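Side-chain contacts in uncharacterized protein (Bacteroides ovatus, PDB 3P02), which is of unknown function but probably pairs an E-set, immunoglobulin-like N-terminal region with a C-terminal region built around a large antiparallel sheet: residues A[15-18]-A[24-27]; A[72-75]-A[80-83]. All coordinates share one frame; numbering follows the deposited sequence.

Both contacts lie in the N-terminal family region, and they follow one another along the chain: contact 1 (15-18 with 24-27) closes well before contact 2 (72-75 with 80-83) opens. Their centres are about 17 Å apart. Contact 1 spans the loop that leads from strand 13-15 to strand 25-30, while contact 2 folds the end of helix 65-74 against the loop running into strand 83-84. Strands 25-30 and 83-84 belong to the same mixed sheet, and the two contacts touch where Val24 CG1 packs on Phe82 CZ at 3.7 Å. A water-bridged surface loop and a buried aromatic cluster thus meet through the Val24-Phe82 packing.

Contact 1: A[15-18]-A[24-27]; sequences FKTQ and VTDV
Thr17 lays its CB and both its branches against the hydroxyl of Thr25, the two side chains meeting at a slant. The nearest approach is from Thr17 CB to Thr25 OG1, at 3.4 Å. No direct hydrogen bond joins the segments; water does the joining. One water is hydrogen-bonded to Thr25 OG1 at 2.9 Å and to Thr17 OG1 at 3.2 Å, bridging the hydroxyls. A second accepts the backbone N-H of Gln18, 2.8 Å from Gln18 N, and bonds only weakly to Thr25 OG1. The torsion of Thr25 (chi1 -67°) sets OG1 beside its own backbone N, where it can serve both waters. Threonine suits this partly exposed place: each hydroxyl can use solvent, while the beta-branched methyl can pack against strand 36-45, where Thr17 rests on Leu41 and Thr25 on Tyr39. The backbone of Thr25 bonds to Val148 and Arg150 of strand 146-154, and the loop thus carries the chain from one sheet to the other. With strand 13-15 antiparallel to 36-45 and strand 25-30 parallel to 146-154, the path is consistent with the sheet-switching first strand of an immunoglobulin-like sandwich, as in E-set domains.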
loop_
_atom_site.group_PDB
_atom_site.type_symbol
_atom_site.label_atom_id
_atom_site.label_comp_id
_atom_site.label_asym_id
_atom_site.label_seq_id
_atom_site.Cartn_x
_atom_site.Cartn_y
_atom_site.Cartn_z
ATOM N N PHE A 15 -18.197 7.074 12.526
ATOM C CA PHE A 15 -17.629 7.063 11.190
ATOM C C PHE A 15 -18.310 6.010 10.341
ATOM O O PHE A 15 -18.740 4.968 10.858
ATOM C CB PHE A 15 -16.122 6.790 11.211
ATOM C CG PHE A 15 -15.289 7.900 11.771
ATOM C CD1 PHE A 15 -15.318 9.176 11.199
ATOM C CD2 PHE A 15 -14.470 7.684 12.879
ATOM C CE1 PHE A 15 -14.523 10.206 11.712
ATOM C CE2 PHE A 15 -13.641 8.705 13.359
ATOM C CZ PHE A 15 -13.679 9.959 12.779
ATOM N N LYS A 16 -18.350 6.267 9.021
ATOM C CA LYS A 16 -19.000 5.373 8.085
ATOM C C LYS A 16 -18.001 4.933 7.078
ATOM O O LYS A 16 -17.721 5.639 6.096
ATOM C CB LYS A 16 -20.204 6.059 7.406
ATOM N N THR A 17 -17.404 3.785 7.367
ATOM C CA THR A 17 -16.442 3.133 6.496
ATOM C C THR A 17 -16.753 1.648 6.437
ATOM O O THR A 17 -17.452 1.123 7.310
ATOM C CB THR A 17 -14.976 3.345 6.986
ATOM O OG1 THR A 17 -14.825 2.917 8.348
ATOM C CG2 THR A 17 -14.490 4.757 6.801
ATOM N N GLN A 18 -16.248 0.985 5.390
ATOM C CA GLN A 18 -16.334 -0.460 5.179
ATOM C C GLN A 18 -14.888 -1.012 5.295
ATOM O O GLN A 18 -14.211 -1.164 4.274
ATOM C CB GLN A 18 -17.034 -0.819 3.833
ATOM C CG GLN A 18 -16.519 -0.103 2.566
ATOM C CD GLN A 18 -16.174 -1.067 1.449
ATOM O OE1 GLN A 18 -15.277 -1.910 1.570
ATOM N NE2 GLN A 18 -16.853 -0.946 0.316
ATOM N N VAL A 24 -8.849 -2.212 8.796
ATOM C CA VAL A 24 -8.457 -0.877 8.352
ATOM C C VAL A 24 -9.169 -0.530 7.044
ATOM O O VAL A 24 -9.570 -1.422 6.289
ATOM C CB VAL A 24 -6.897 -0.706 8.230
ATOM C CG1 VAL A 24 -6.192 -1.114 9.523
ATOM C CG2 VAL A 24 -6.322 -1.481 7.059
ATOM N N THR A 25 -9.261 0.776 6.767
ATOM C CA THR A 25 -9.774 1.315 5.515
ATOM C C THR A 25 -8.575 1.775 4.704
ATOM O O THR A 25 -7.798 2.606 5.178
ATOM C CB THR A 25 -10.763 2.457 5.755
ATOM O OG1 THR A 25 -11.934 1.918 6.371
ATOM C CG2 THR A 25 -11.150 3.171 4.455
ATOM N N ASP A 26 -8.427 1.244 3.489
ATOM C CA ASP A 26 -7.310 1.633 2.639
ATOM C C ASP A 26 -7.585 2.952 1.964
ATOM O O ASP A 26 -8.700 3.201 1.502
ATOM C CB ASP A 26 -7.044 0.563 1.563
ATOM C CG ASP A 26 -6.567 -0.770 2.101
ATOM O OD1 ASP A 26 -6.087 -0.813 3.270
ATOM O OD2 ASP A 26 -6.612 -1.759 1.336
ATOM N N VAL A 27 -6.557 3.806 1.922
ATOM C CA VAL A 27 -6.631 5.126 1.294
ATOM C C VAL A 27 -5.622 5.110 0.164
ATOM O O VAL A 27 -4.423 5.036 0.413
ATOM C CB VAL A 27 -6.353 6.258 2.331
ATOM C CG1 VAL A 27 -6.314 7.622 1.639
ATOM C CG2 VAL A 27 -7.428 6.263 3.432
HETATM O O HOH W 1 -11.842 2.251 9.224
HETATM O O HOH W 2 -14.245 2.201 3.915
#

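Contact 2: A[72-75]-A[80-83]; sequences EKFG and LYFR
Phe74, the last residue of its helix, reaches into a pocket lined by Leu80, Tyr81 and Phe82. Its CB lies near the plane of the Tyr81 ring, at the edge, 3.9 Å from Tyr81 CE1. With chi1 at -52°, CG stands anti to the carbonyl carbon and beside the backbone N, which turns the ring toward the 80-83 loop. CG and CD1 lie under Leu80, whose CB sits over the face, 4.0 Å from the ring centroid, in a CH-pi contact; CD1 also meets Leu80 CD1. Phenylalanine offers the flat face, leucine the branched apolar chain to lie on it. On the other flank CD2 approaches Tyr81 CD1, and CE2 comes to 3.4 Å from Leu80 O, over the rim of that same face. At the far end CE2 and CZ touch Phe82 CE2, the two ring planes 49° apart. Lys73 CB covers the opposite face, and Trp22 also meets the ring. Replacing Phe74 with an alanine is likely to open a gap beside Leu80 and Phe82, leaving the hydrogen bonds to carry more of the contact between loop and helix end.

Just beyond, Tyr81 OH donates to Gly75 O at 2.7 Å, with a C=O...OH angle of 151° and the hydroxyl somewhat tilted from the carbonyl plane. Tyrosine fits because its ring packs while its hydroxyl spans to that carbonyl; Gly75, with positive phi, readily lets the chain turn off the helix. Phe82 N bonds to Asn70 OD1 of helix 65-74, and backbone hydrogen bonds of Arg83 with Lys121 and Ala123 align strand 83-84 parallel to strand 122-130 of the mixed sheet.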
loop_
_atom_site.group_PDB
_atom_site.type_symbol
_atom_site.label_atom_id
_atom_site.label_comp_id
_atom_site.label_asym_id
_atom_site.label_seq_id
_atom_site.Cartn_x
_atom_site.Cartn_y
_atom_site.Cartn_z
ATOM N N GLU A 72 -4.804 -8.264 18.362
ATOM C CA GLU A 72 -5.996 -9.031 18.029
ATOM C C GLU A 72 -5.909 -9.621 16.609
ATOM O O GLU A 72 -6.396 -10.724 16.392
ATOM C CB GLU A 72 -7.270 -8.189 18.223
ATOM C CG GLU A 72 -7.471 -7.851 19.699
ATOM C CD GLU A 72 -8.755 -7.113 20.038
ATOM O OE1 GLU A 72 -9.481 -6.715 19.098
ATOM O OE2 GLU A 72 -8.979 -6.846 21.240
ATOM N N LYS A 73 -5.305 -8.901 15.654
ATOM C CA LYS A 73 -5.203 -9.404 14.281
ATOM C C LYS A 73 -3.977 -10.265 14.055
ATOM O O LYS A 73 -4.046 -11.216 13.273
ATOM C CB LYS A 73 -5.191 -8.249 13.257
ATOM C CG LYS A 73 -6.524 -7.513 13.120
ATOM C CD LYS A 73 -7.556 -8.294 12.294
ATOM C CE LYS A 73 -8.938 -7.688 12.402
ATOM N NZ LYS A 73 -9.976 -8.566 11.800
ATOM N N PHE A 74 -2.849 -9.938 14.699
ATOM C CA PHE A 74 -1.603 -10.656 14.391
ATOM C C PHE A 74 -0.948 -11.420 15.515
ATOM O O PHE A 74 0.073 -12.074 15.265
ATOM C CB PHE A 74 -0.573 -9.619 13.868
ATOM C CG PHE A 74 -1.086 -8.751 12.742
ATOM C CD1 PHE A 74 -1.433 -9.310 11.515
ATOM C CD2 PHE A 74 -1.200 -7.366 12.898
ATOM C CE1 PHE A 74 -1.897 -8.514 10.467
ATOM C CE2 PHE A 74 -1.685 -6.567 11.858
ATOM C CZ PHE A 74 -2.017 -7.143 10.639
ATOM N N GLY A 75 -1.501 -11.360 16.721
ATOM C CA GLY A 75 -0.879 -12.032 17.857
ATOM C C GLY A 75 0.529 -11.528 18.131
ATOM O O GLY A 75 0.834 -10.352 17.892
ATOM N N LEU A 80 4.465 -7.876 11.666
ATOM C CA LEU A 80 3.248 -7.670 10.871
ATOM C C LEU A 80 2.453 -6.427 11.297
ATOM O O LEU A 80 1.448 -6.089 10.675
ATOM C CB LEU A 80 2.323 -8.886 11.067
ATOM C CG LEU A 80 2.870 -10.294 10.727
ATOM C CD1 LEU A 80 1.712 -11.303 10.772
ATOM C CD2 LEU A 80 3.502 -10.320 9.333
ATOM N N TYR A 81 2.865 -5.804 12.396
ATOM C CA TYR A 81 2.073 -4.717 12.990
ATOM C C TYR A 81 2.034 -3.458 12.161
ATOM O O TYR A 81 3.029 -3.060 11.526
ATOM C CB TYR A 81 2.631 -4.349 14.362
ATOM C CG TYR A 81 2.418 -5.337 15.493
ATOM C CD1 TYR A 81 1.863 -6.597 15.260
ATOM C CD2 TYR A 81 2.752 -5.005 16.801
ATOM C CE1 TYR A 81 1.647 -7.499 16.311
ATOM C CE2 TYR A 81 2.589 -5.912 17.844
ATOM C CZ TYR A 81 2.009 -7.146 17.600
ATOM O OH TYR A 81 1.817 -8.005 18.662
ATOM N N PHE A 82 0.884 -2.783 12.257
ATOM C CA PHE A 82 0.740 -1.442 11.706
ATOM C C PHE A 82 1.494 -0.514 12.634
ATOM O O PHE A 82 1.427 -0.669 13.868
ATOM C CB PHE A 82 -0.744 -1.008 11.666
ATOM C CG PHE A 82 -1.599 -1.798 10.719
ATOM C CD1 PHE A 82 -1.607 -1.511 9.361
ATOM C CD2 PHE A 82 -2.446 -2.794 11.192
ATOM C CE1 PHE A 82 -2.405 -2.251 8.483
ATOM C CE2 PHE A 82 -3.247 -3.525 10.312
ATOM C CZ PHE A 82 -3.214 -3.258 8.967
ATOM N N ARG A 83 2.192 0.455 12.053
ATOM C CA ARG A 83 2.884 1.501 12.795
ATOM C C ARG A 83 2.086 2.763 12.670
ATOM O O ARG A 83 1.499 3.007 11.614
ATOM C CB ARG A 83 4.296 1.722 12.210
ATOM C CG ARG A 83 5.192 0.485 12.354
ATOM C CD ARG A 83 6.568 0.697 11.758
ATOM N NE ARG A 83 7.282 1.814 12.390
ATOM C CZ ARG A 83 8.487 2.241 12.018
ATOM N NH1 ARG A 83 9.135 1.642 11.027
ATOM N NH2 ARG A 83 9.050 3.271 12.631
#